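Local atomic coordinates of fat acid-binding protein (Eubacterium ventriosum, PDB entry 3NYI), a protein that belongs to the DegV family, holds stearic acid in its crystal structure and probably serves as a lipid-binding protein. Residues K215-V220 with Y283-G288; V238-G243 with K254-T259. All coordinates share one frame; numbering follows the deposited sequence.

Overall arrangement
Contacts 1 and 2 are two buried parts of one helix layer on a mixed sheet, their centres 9 Å apart. In each a helix lies against a strand, and strands 285-291 and 236-242 are antiparallel neighbours: Gly288 N reaches Ser239 O at 2.8 Å, a probable hydrogen bond. Contact 1 brings together elements far apart in sequence and buries 176 Å², partly with the aliphatic stem of a charged lysine; contact 2, nested within that chain loop, joins a strand to the helix that soon follows it, with valines alone and 94 Å². In both, a strand glycine borders the methyl end of stearic acid on the sheet face turned from the helices.

Contact 1 of 2, residues K215-V220 with Y283-G288; sequences KLKNSV and YPIGLG. With STE (stearic acid), chain C.
Lys217 and Val220 lay helix 213-231 on Ile285 and Leu287 of strand 285-291, an alpha/beta layer in which the helix covers one face of a mixed sheet while the tail of bound stearic acid ends against the other. The nearest approach of the backbones, Val220 CA to Gly286 CA, is 7.0 Å, and Ile285 and Leu287, on either side of that glycine in sequence, supply the apolar surface. On the helix, Lys217 serves two purposes. Its methylenes lie aslant over Ile285, with CG 4.0 Å from Ile285 CG2 and CD 4.2 Å from Ile285 CD1. The chain then bends at chi3 (-67°), and its ammonium group NZ forms a salt bridge with Glu248 of helix 246-260. A long aliphatic stem with a charged tip suits a place where a buried layer meets such a partner. Ile285 turns its CB toward the helix, which brings both its branches near the lysine stem. Val220, a short apolar side chain whose CB points at the strand, also touches Phe165 and Thr167 on strand 163-167 and Val196 on strand 194-200, thereby tying the helix to strands beyond 285-291. Leu287 has CG lodged between its backbone N and carbonyl carbon (chi1 68°), a setting uncommon for leucine; this swings one methyl over to the helix, although its CB does not point there. Val220 and Leu287 run past each other in opposite directions, and the approach of Val220 CG1 to Leu287 CD2, 3.5 Å, is tight for two methyl groups. Behind the strand, the terminal methyl of the fatty acid uses the room that glycine leaves: stearic acid C18 lies 3.4 Å from Gly286 C.

Contact 2 of 2, residues V238-G243 with K254-T259; sequences VSVGYG and KEVEST. With STE (stearic acid), chain C.
The backbones of strand 236-242 and helix 246-260 come nearest at Val240 and Val256, whose CA atoms are 8.4 Å apart, as the first strand and the helix of a beta-alpha-beta unit that continues to strand 270-271. Three valines make the contact. Val256 faces the sheet and meets two strand residues on the same side of it: its CG2 lies 3.9 Å from Val240 CG2, and its CG1 lies more loosely, 4.4 Å from Val238 CG1. In the closer pair the side chains pass in opposite directions, and one methyl of each, CG2 in both, does the touching. Beta-branched valine suits the extended strand, and Val256 fits the helix with CG1 anti to its backbone N (chi1 171°), the rotamer a helix favours for valine. Leu264 touches all three valines, and Leu221 of helix 213-231 packs on Val256 as well, which extends the apolar layer to a second helix. Between the two strand valines, Ser239 turns to the opposite face, where its OG is hydrogen-bonded to Thr268 OG1 and Asp265 O, which suits a small polar residue there. Gly241, just past Val240, has no side chain to obstruct the fatty-acid tail, and its CA lies 3.8 Å from stearic acid C18. On the helix, Thr259 lends a second bond to a turn: besides the backbone bond from Thr259 N, its OG1 donates to Glu255 O at 2.8 Å. The two donors reach that oxygen from opposite faces of the carbonyl plane, with Thr259 OG1 tilted 28° from it.

Contact 1 of 2, residues K215-V220 with Y283-G288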
ATOM      1  N   LYS A 215     -13.679   8.987  17.709  1.00 32.54           N
ATOM      2  CA  LYS A 215     -12.887   8.371  18.771  1.00 36.62           C
ATOM      3  C   LYS A 215     -11.909   7.337  18.202  1.00 36.04           C
ATOM      4  O   LYS A 215     -10.777   7.207  18.668  1.00 31.71           O
ATOM      5  CB  LYS A 215     -13.796   7.727  19.817  1.00 38.87           C
ATOM      6  CG  LYS A 215     -14.511   8.730  20.724  1.00 46.90           C
ATOM      7  CD  LYS A 215     -15.547   8.042  21.601  1.00 59.59           C
ATOM      8  CE  LYS A 215     -15.608   8.660  22.994  1.00 74.92           C
ATOM      9  NZ  LYS A 215     -14.775   7.902  23.974  1.00 78.41           N
ATOM     10  N   LEU A 216     -12.346   6.597  17.194  1.00 28.12           N
ATOM     11  CA  LEU A 216     -11.463   5.624  16.562  1.00 27.20           C
ATOM     12  C   LEU A 216     -10.279   6.316  15.903  1.00 28.51           C
ATOM     13  O   LEU A 216      -9.159   5.832  15.994  1.00 29.08           O
ATOM     14  CB  LEU A 216     -12.219   4.772  15.534  1.00 25.93           C
ATOM     15  CG  LEU A 216     -13.079   3.652  16.121  1.00 31.20           C
ATOM     16  CD1 LEU A 216     -14.258   3.322  15.195  1.00 32.20           C
ATOM     17  CD2 LEU A 216     -12.237   2.410  16.399  1.00 33.75           C
ATOM     18  N   LYS A 217     -10.523   7.445  15.239  1.00 29.75           N
ATOM     19  CA  LYS A 217      -9.430   8.173  14.600  1.00 28.73           C
ATOM     20  C   LYS A 217      -8.477   8.722  15.659  1.00 29.21           C
ATOM     21  O   LYS A 217      -7.265   8.771  15.449  1.00 30.17           O
ATOM     22  CB  LYS A 217      -9.948   9.294  13.693  1.00 30.35           C
ATOM     23  CG  LYS A 217     -10.696   8.789  12.462  1.00 32.42           C
ATOM     24  CD  LYS A 217     -11.154   9.920  11.549  1.00 34.22           C
ATOM     25  CE  LYS A 217     -12.222  10.797  12.199  1.00 35.71           C
ATOM     26  NZ  LYS A 217     -12.790  11.765  11.221  1.00 38.36           N
ATOM     27  N   ASN A 218      -9.012   9.122  16.802  1.00 29.99           N
ATOM     28  CA  ASN A 218      -8.139   9.563  17.886  1.00 35.54           C
ATOM     29  C   ASN A 218      -7.289   8.415  18.425  1.00 34.56           C
ATOM     30  O   ASN A 218      -6.134   8.608  18.781  1.00 32.25           O
ATOM     31  CB  ASN A 218      -8.937  10.237  19.001  1.00 39.77           C
ATOM     32  CG  ASN A 218      -9.424  11.618  18.607  1.00 44.78           C
ATOM     33  OD1 ASN A 218      -8.801  12.298  17.791  1.00 52.11           O
ATOM     34  ND2 ASN A 218     -10.543  12.035  19.175  1.00 49.14           N
ATOM     35  N   SER A 219      -7.856   7.214  18.468  1.00 32.07           N
ATOM     36  CA  SER A 219      -7.103   6.054  18.935  1.00 32.47           C
ATOM     37  C   SER A 219      -6.014   5.671  17.947  1.00 38.14           C
ATOM     38  O   SER A 219      -4.916   5.299  18.364  1.00 32.30           O
ATOM     39  CB  SER A 219      -8.016   4.853  19.175  1.00 34.76           C
ATOM     40  OG  SER A 219      -8.949   5.141  20.194  1.00 40.17           O
ATOM     41  N   VAL A 220      -6.327   5.734  16.648  1.00 28.06           N
ATOM     42  CA  VAL A 220      -5.307   5.540  15.618  1.00 27.37           C
ATOM     43  C   VAL A 220      -4.103   6.442  15.892  1.00 26.49           C
ATOM     44  O   VAL A 220      -2.963   5.979  15.873  1.00 26.74           O
ATOM     45  CB  VAL A 220      -5.846   5.797  14.191  1.00 22.79           C
ATOM     46  CG1 VAL A 220      -4.694   5.927  13.189  1.00 27.88           C
ATOM     47  CG2 VAL A 220      -6.782   4.667  13.761  1.00 22.98           C
ATOM     48  N   TYR A 283     -14.548   3.007   3.714  1.00 27.18           N
ATOM     49  CA  TYR A 283     -14.220   4.011   4.742  1.00 23.89           C
ATOM     50  C   TYR A 283     -12.916   3.818   5.533  1.00 30.46           C
ATOM     51  O   TYR A 283     -12.885   4.091   6.729  1.00 31.38           O
ATOM     52  CB  TYR A 283     -15.392   4.169   5.711  1.00 28.33           C
ATOM     53  CG  TYR A 283     -16.694   4.385   4.977  1.00 39.33           C
ATOM     54  CD1 TYR A 283     -16.894   5.524   4.211  1.00 37.13           C
ATOM     55  CD2 TYR A 283     -17.707   3.437   5.025  1.00 38.47           C
ATOM     56  CE1 TYR A 283     -18.077   5.720   3.519  1.00 48.20           C
ATOM     57  CE2 TYR A 283     -18.894   3.625   4.342  1.00 44.05           C
ATOM     58  CZ  TYR A 283     -19.074   4.767   3.594  1.00 45.75           C
ATOM     59  OH  TYR A 283     -20.254   4.955   2.913  1.00 50.43           O
ATOM     60  N   PRO A 284     -11.827   3.394   4.869  1.00 31.10           N
ATOM     61  CA  PRO A 284     -10.575   3.301   5.630  1.00 24.91           C
ATOM     62  C   PRO A 284      -9.953   4.681   5.820  1.00 26.62           C
ATOM     63  O   PRO A 284     -10.131   5.544   4.963  1.00 27.70           O
ATOM     64  CB  PRO A 284      -9.668   2.475   4.716  1.00 23.84           C
ATOM     65  CG  PRO A 284     -10.229   2.677   3.309  1.00 25.22           C
ATOM     66  CD  PRO A 284     -11.607   3.285   3.418  1.00 29.71           C
ATOM     67  N   ILE A 285      -9.235   4.889   6.919  1.00 23.79           N
ATOM     68  CA  ILE A 285      -8.515   6.143   7.107  1.00 21.79           C
ATOM     69  C   ILE A 285      -7.381   5.906   8.093  1.00 22.58           C
ATOM     70  O   ILE A 285      -7.530   5.162   9.054  1.00 23.37           O
ATOM     71  CB  ILE A 285      -9.441   7.269   7.599  1.00 31.39           C
ATOM     72  CG1 ILE A 285      -8.677   8.597   7.672  1.00 37.04           C
ATOM     73  CG2 ILE A 285     -10.088   6.908   8.937  1.00 31.57           C
ATOM     74  CD1 ILE A 285      -9.578   9.824   7.659  1.00 40.66           C
ATOM     75  N   GLY A 286      -6.227   6.495   7.830  1.00 21.69           N
ATOM     76  CA  GLY A 286      -5.084   6.199   8.673  1.00 25.86           C
ATOM     77  C   GLY A 286      -3.826   6.862   8.190  1.00 26.51           C
ATOM     78  O   GLY A 286      -3.865   7.750   7.340  1.00 26.35           O
ATOM     79  N   LEU A 287      -2.706   6.438   8.758  1.00 25.02           N
ATOM     80  CA  LEU A 287      -1.422   7.015   8.410  1.00 23.40           C
ATOM     81  C   LEU A 287      -0.386   5.914   8.336  1.00 21.15           C
ATOM     82  O   LEU A 287      -0.534   4.863   8.964  1.00 22.26           O
ATOM     83  CB  LEU A 287      -1.000   8.091   9.430  1.00 23.77           C
ATOM     84  CG  LEU A 287      -0.662   7.622  10.845  1.00 33.01           C
ATOM     85  CD1 LEU A 287       0.363   8.544  11.482  1.00 34.49           C
ATOM     86  CD2 LEU A 287      -1.920   7.564  11.699  1.00 35.79           C
ATOM     87  N   GLY A 288       0.640   6.148   7.523  1.00 20.90           N
ATOM     88  CA  GLY A 288       1.771   5.251   7.405  1.00 21.21           C
ATOM     89  C   GLY A 288       3.048   5.984   7.763  1.00 25.52           C
ATOM     90  O   GLY A 288       3.153   7.210   7.602  1.00 20.40           O
TER
HETATM   91  C1  STE C 301      -5.390 -10.041  -4.799  1.00 31.98           C
HETATM   92  O1  STE C 301      -4.441 -10.736  -4.998  1.00 27.25           O
HETATM   93  O2  STE C 301      -6.481 -10.445  -5.080  1.00 30.53           O
HETATM   94  C2  STE C 301      -5.226  -8.741  -3.980  1.00 23.87           C
HETATM   95  C3  STE C 301      -5.636  -8.971  -2.503  1.00 20.47           C
HETATM   96  C4  STE C 301      -5.574  -7.636  -1.721  1.00 21.29           C
HETATM   97  C5  STE C 301      -5.734  -7.870  -0.202  1.00 22.03           C
HETATM   98  C6  STE C 301      -5.725  -6.516   0.544  1.00 20.91           C
HETATM   99  C7  STE C 301      -5.986  -6.710   2.059  1.00 20.93           C
HETATM  100  C8  STE C 301      -5.807  -5.340   2.765  1.00 22.96           C
HETATM  101  C9  STE C 301      -6.077  -5.454   4.282  1.00 23.43           C
HETATM  102  C10 STE C 301      -5.972  -4.039   4.914  1.00 26.88           C
HETATM  103  C11 STE C 301      -4.492  -3.673   5.045  1.00 23.16           C
HETATM  104  C12 STE C 301      -4.098  -2.288   4.479  1.00 23.79           C
HETATM  105  C13 STE C 301      -5.241  -1.263   4.413  1.00 26.16           C
HETATM  106  C14 STE C 301      -4.678   0.064   4.991  1.00 23.51           C
HETATM  107  C15 STE C 301      -5.581   1.263   4.619  1.00 20.19           C
HETATM  108  C16 STE C 301      -5.193   2.467   5.513  1.00 24.74           C
HETATM  109  C17 STE C 301      -4.039   3.255   4.855  1.00 22.18           C
HETATM  110  C18 STE C 301      -3.747   4.557   5.635  1.00 23.96           C

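Contact 2 of 2, residues V238-G243 with K254-T259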
ATOM      1  N   VAL A 238       6.153  10.609   7.446  1.00 21.58           N
ATOM      2  CA  VAL A 238       4.769  10.297   7.787  1.00 22.76           C
ATOM      3  C   VAL A 238       3.823  10.754   6.664  1.00 29.63           C
ATOM      4  O   VAL A 238       3.936  11.883   6.175  1.00 25.08           O
ATOM      5  CB  VAL A 238       4.370  10.955   9.120  1.00 29.02           C
ATOM      6  CG1 VAL A 238       2.971  10.557   9.517  1.00 24.05           C
ATOM      7  CG2 VAL A 238       5.362  10.581  10.216  1.00 30.30           C
ATOM      8  N   SER A 239       2.934   9.865   6.223  1.00 22.93           N
ATOM      9  CA  SER A 239       1.927  10.221   5.210  1.00 22.95           C
ATOM     10  C   SER A 239       0.568   9.656   5.585  1.00 26.99           C
ATOM     11  O   SER A 239       0.480   8.722   6.390  1.00 26.89           O
ATOM     12  CB  SER A 239       2.313   9.722   3.816  1.00 23.07           C
ATOM     13  OG  SER A 239       3.486  10.367   3.343  1.00 24.69           O
ATOM     14  N   VAL A 240      -0.486  10.213   4.988  1.00 28.73           N
ATOM     15  CA  VAL A 240      -1.859   9.819   5.307  1.00 24.18           C
ATOM     16  C   VAL A 240      -2.542   9.136   4.113  1.00 26.45           C
ATOM     17  O   VAL A 240      -2.262   9.467   2.954  1.00 23.56           O
ATOM     18  CB  VAL A 240      -2.706  11.049   5.768  1.00 25.93           C
ATOM     19  CG1 VAL A 240      -4.189  10.768   5.656  1.00 23.06           C
ATOM     20  CG2 VAL A 240      -2.334  11.464   7.209  1.00 25.26           C
ATOM     21  N   GLY A 241      -3.426   8.181   4.406  1.00 21.99           N
ATOM     22  CA  GLY A 241      -4.304   7.588   3.396  1.00 25.39           C
ATOM     23  C   GLY A 241      -5.771   7.780   3.766  1.00 25.11           C
ATOM     24  O   GLY A 241      -6.153   7.667   4.938  1.00 26.46           O
ATOM     25  N   TYR A 242      -6.603   8.067   2.770  1.00 25.12           N
ATOM     26  CA  TYR A 242      -8.025   8.289   3.008  1.00 23.24           C
ATOM     27  C   TYR A 242      -8.874   7.529   1.996  1.00 24.23           C
ATOM     28  O   TYR A 242      -8.403   7.177   0.913  1.00 26.98           O
ATOM     29  CB  TYR A 242      -8.364   9.782   2.949  1.00 24.74           C
ATOM     30  CG  TYR A 242      -7.944  10.447   1.661  1.00 34.63           C
ATOM     31  CD1 TYR A 242      -8.766  10.419   0.538  1.00 33.43           C
ATOM     32  CD2 TYR A 242      -6.717  11.089   1.561  1.00 29.13           C
ATOM     33  CE1 TYR A 242      -8.383  11.021  -0.643  1.00 35.94           C
ATOM     34  CE2 TYR A 242      -6.321  11.692   0.381  1.00 34.50           C
ATOM     35  CZ  TYR A 242      -7.156  11.654  -0.717  1.00 38.08           C
ATOM     36  OH  TYR A 242      -6.766  12.255  -1.891  1.00 44.17           O
ATOM     37  N   GLY A 243     -10.126   7.286   2.362  1.00 25.77           N
ATOM     38  CA  GLY A 243     -11.022   6.489   1.549  1.00 24.73           C
ATOM     39  C   GLY A 243     -11.990   7.357   0.775  1.00 31.65           C
ATOM     40  O   GLY A 243     -11.582   8.258   0.038  1.00 32.58           O
ATOM     41  N   LYS A 254      -4.737  17.239   9.274  1.00 32.45           N
ATOM     42  CA  LYS A 254      -4.476  18.340  10.194  1.00 39.47           C
ATOM     43  C   LYS A 254      -4.332  17.807  11.612  1.00 35.51           C
ATOM     44  O   LYS A 254      -3.451  18.236  12.360  1.00 36.99           O
ATOM     45  CB  LYS A 254      -5.586  19.393  10.109  1.00 42.08           C
ATOM     46  CG  LYS A 254      -5.576  20.192   8.809  1.00 40.69           C
ATOM     47  CD  LYS A 254      -6.709  21.212   8.772  1.00 53.48           C
ATOM     48  CE  LYS A 254      -6.597  22.126   7.557  1.00 65.88           C
ATOM     49  NZ  LYS A 254      -7.679  23.157   7.515  1.00 75.47           N
ATOM     50  N   GLU A 255      -5.196  16.862  11.972  1.00 34.87           N
ATOM     51  CA  GLU A 255      -5.149  16.227  13.287  1.00 44.65           C
ATOM     52  C   GLU A 255      -3.845  15.466  13.481  1.00 38.33           C
ATOM     53  O   GLU A 255      -3.285  15.459  14.577  1.00 38.22           O
ATOM     54  CB  GLU A 255      -6.318  15.260  13.474  1.00 54.19           C
ATOM     55  CG  GLU A 255      -7.696  15.878  13.317  1.00 67.46           C
ATOM     56  CD  GLU A 255      -8.790  14.826  13.190  1.00 73.23           C
ATOM     57  OE1 GLU A 255      -8.630  13.712  13.746  1.00 69.80           O
ATOM     58  OE2 GLU A 255      -9.812  15.113  12.531  1.00 77.41           O
ATOM     59  N   VAL A 256      -3.378  14.807  12.423  1.00 33.88           N
ATOM     60  CA  VAL A 256      -2.114  14.075  12.490  1.00 32.87           C
ATOM     61  C   VAL A 256      -0.954  15.026  12.773  1.00 34.88           C
ATOM     62  O   VAL A 256      -0.142  14.783  13.670  1.00 33.03           O
ATOM     63  CB  VAL A 256      -1.827  13.299  11.188  1.00 30.61           C
ATOM     64  CG1 VAL A 256      -0.408  12.733  11.186  1.00 29.00           C
ATOM     65  CG2 VAL A 256      -2.856  12.177  10.978  1.00 29.90           C
ATOM     66  N   GLU A 257      -0.885  16.115  12.012  1.00 30.65           N
ATOM     67  CA  GLU A 257       0.229  17.041  12.143  1.00 32.33           C
ATOM     68  C   GLU A 257       0.237  17.657  13.535  1.00 36.33           C
ATOM     69  O   GLU A 257       1.289  17.789  14.159  1.00 38.07           O
ATOM     70  CB  GLU A 257       0.172  18.136  11.072  1.00 38.43           C
ATOM     71  CG  GLU A 257       0.490  17.632   9.665  1.00 38.40           C
ATOM     72  CD  GLU A 257       0.670  18.760   8.667  1.00 46.83           C
ATOM     73  OE1 GLU A 257       0.243  19.897   8.969  1.00 54.64           O
ATOM     74  OE2 GLU A 257       1.245  18.512   7.582  1.00 38.79           O
ATOM     75  N   SER A 258      -0.952  18.019  14.004  1.00 30.25           N
ATOM     76  CA  SER A 258      -1.140  18.631  15.306  1.00 37.20           C
ATOM     77  C   SER A 258      -0.813  17.653  16.434  1.00 40.10           C
ATOM     78  O   SER A 258      -0.066  17.976  17.359  1.00 39.34           O
ATOM     79  CB  SER A 258      -2.590  19.112  15.433  1.00 38.69           C
ATOM     80  OG  SER A 258      -2.900  19.477  16.763  1.00 49.86           O
ATOM     81  N   THR A 259      -1.368  16.451  16.352  1.00 30.73           N
ATOM     82  CA  THR A 259      -1.203  15.481  17.431  1.00 35.09           C
ATOM     83  C   THR A 259       0.226  14.951  17.529  1.00 34.86           C
ATOM     84  O   THR A 259       0.782  14.814  18.624  1.00 36.90           O
ATOM     85  CB  THR A 259      -2.199  14.322  17.301  1.00 39.67           C
ATOM     86  OG1 THR A 259      -3.532  14.844  17.337  1.00 43.41           O
ATOM     87  CG2 THR A 259      -2.023  13.321  18.441  1.00 37.21           C
TER
HETATM   88  C1  STE C 301      -5.390 -10.041  -4.799  1.00 31.98           C
HETATM   89  O1  STE C 301      -4.441 -10.736  -4.998  1.00 27.25           O
HETATM   90  O2  STE C 301      -6.481 -10.445  -5.080  1.00 30.53           O
HETATM   91  C2  STE C 301      -5.226  -8.741  -3.980  1.00 23.87           C
HETATM   92  C3  STE C 301      -5.636  -8.971  -2.503  1.00 20.47           C
HETATM   93  C4  STE C 301      -5.574  -7.636  -1.721  1.00 21.29           C
HETATM   94  C5  STE C 301      -5.734  -7.870  -0.202  1.00 22.03           C
HETATM   95  C6  STE C 301      -5.725  -6.516   0.544  1.00 20.91           C
HETATM   96  C7  STE C 301      -5.986  -6.710   2.059  1.00 20.93           C
HETATM   97  C8  STE C 301      -5.807  -5.340   2.765  1.00 22.96           C
HETATM   98  C9  STE C 301      -6.077  -5.454   4.282  1.00 23.43           C
HETATM   99  C10 STE C 301      -5.972  -4.039   4.914  1.00 26.88           C
HETATM  100  C11 STE C 301      -4.492  -3.673   5.045  1.00 23.16           C
HETATM  101  C12 STE C 301      -4.098  -2.288   4.479  1.00 23.79           C
HETATM  102  C13 STE C 301      -5.241  -1.263   4.413  1.00 26.16           C
HETATM  103  C14 STE C 301      -4.678   0.064   4.991  1.00 23.51           C
HETATM  104  C15 STE C 301      -5.581   1.263   4.619  1.00 20.19           C
HETATM  105  C16 STE C 301      -5.193   2.467   5.513  1.00 24.74           C
HETATM  106  C17 STE C 301      -4.039   3.255   4.855  1.00 22.18           C
HETATM  107  C18 STE C 301      -3.747   4.557   5.635  1.00 23.96           C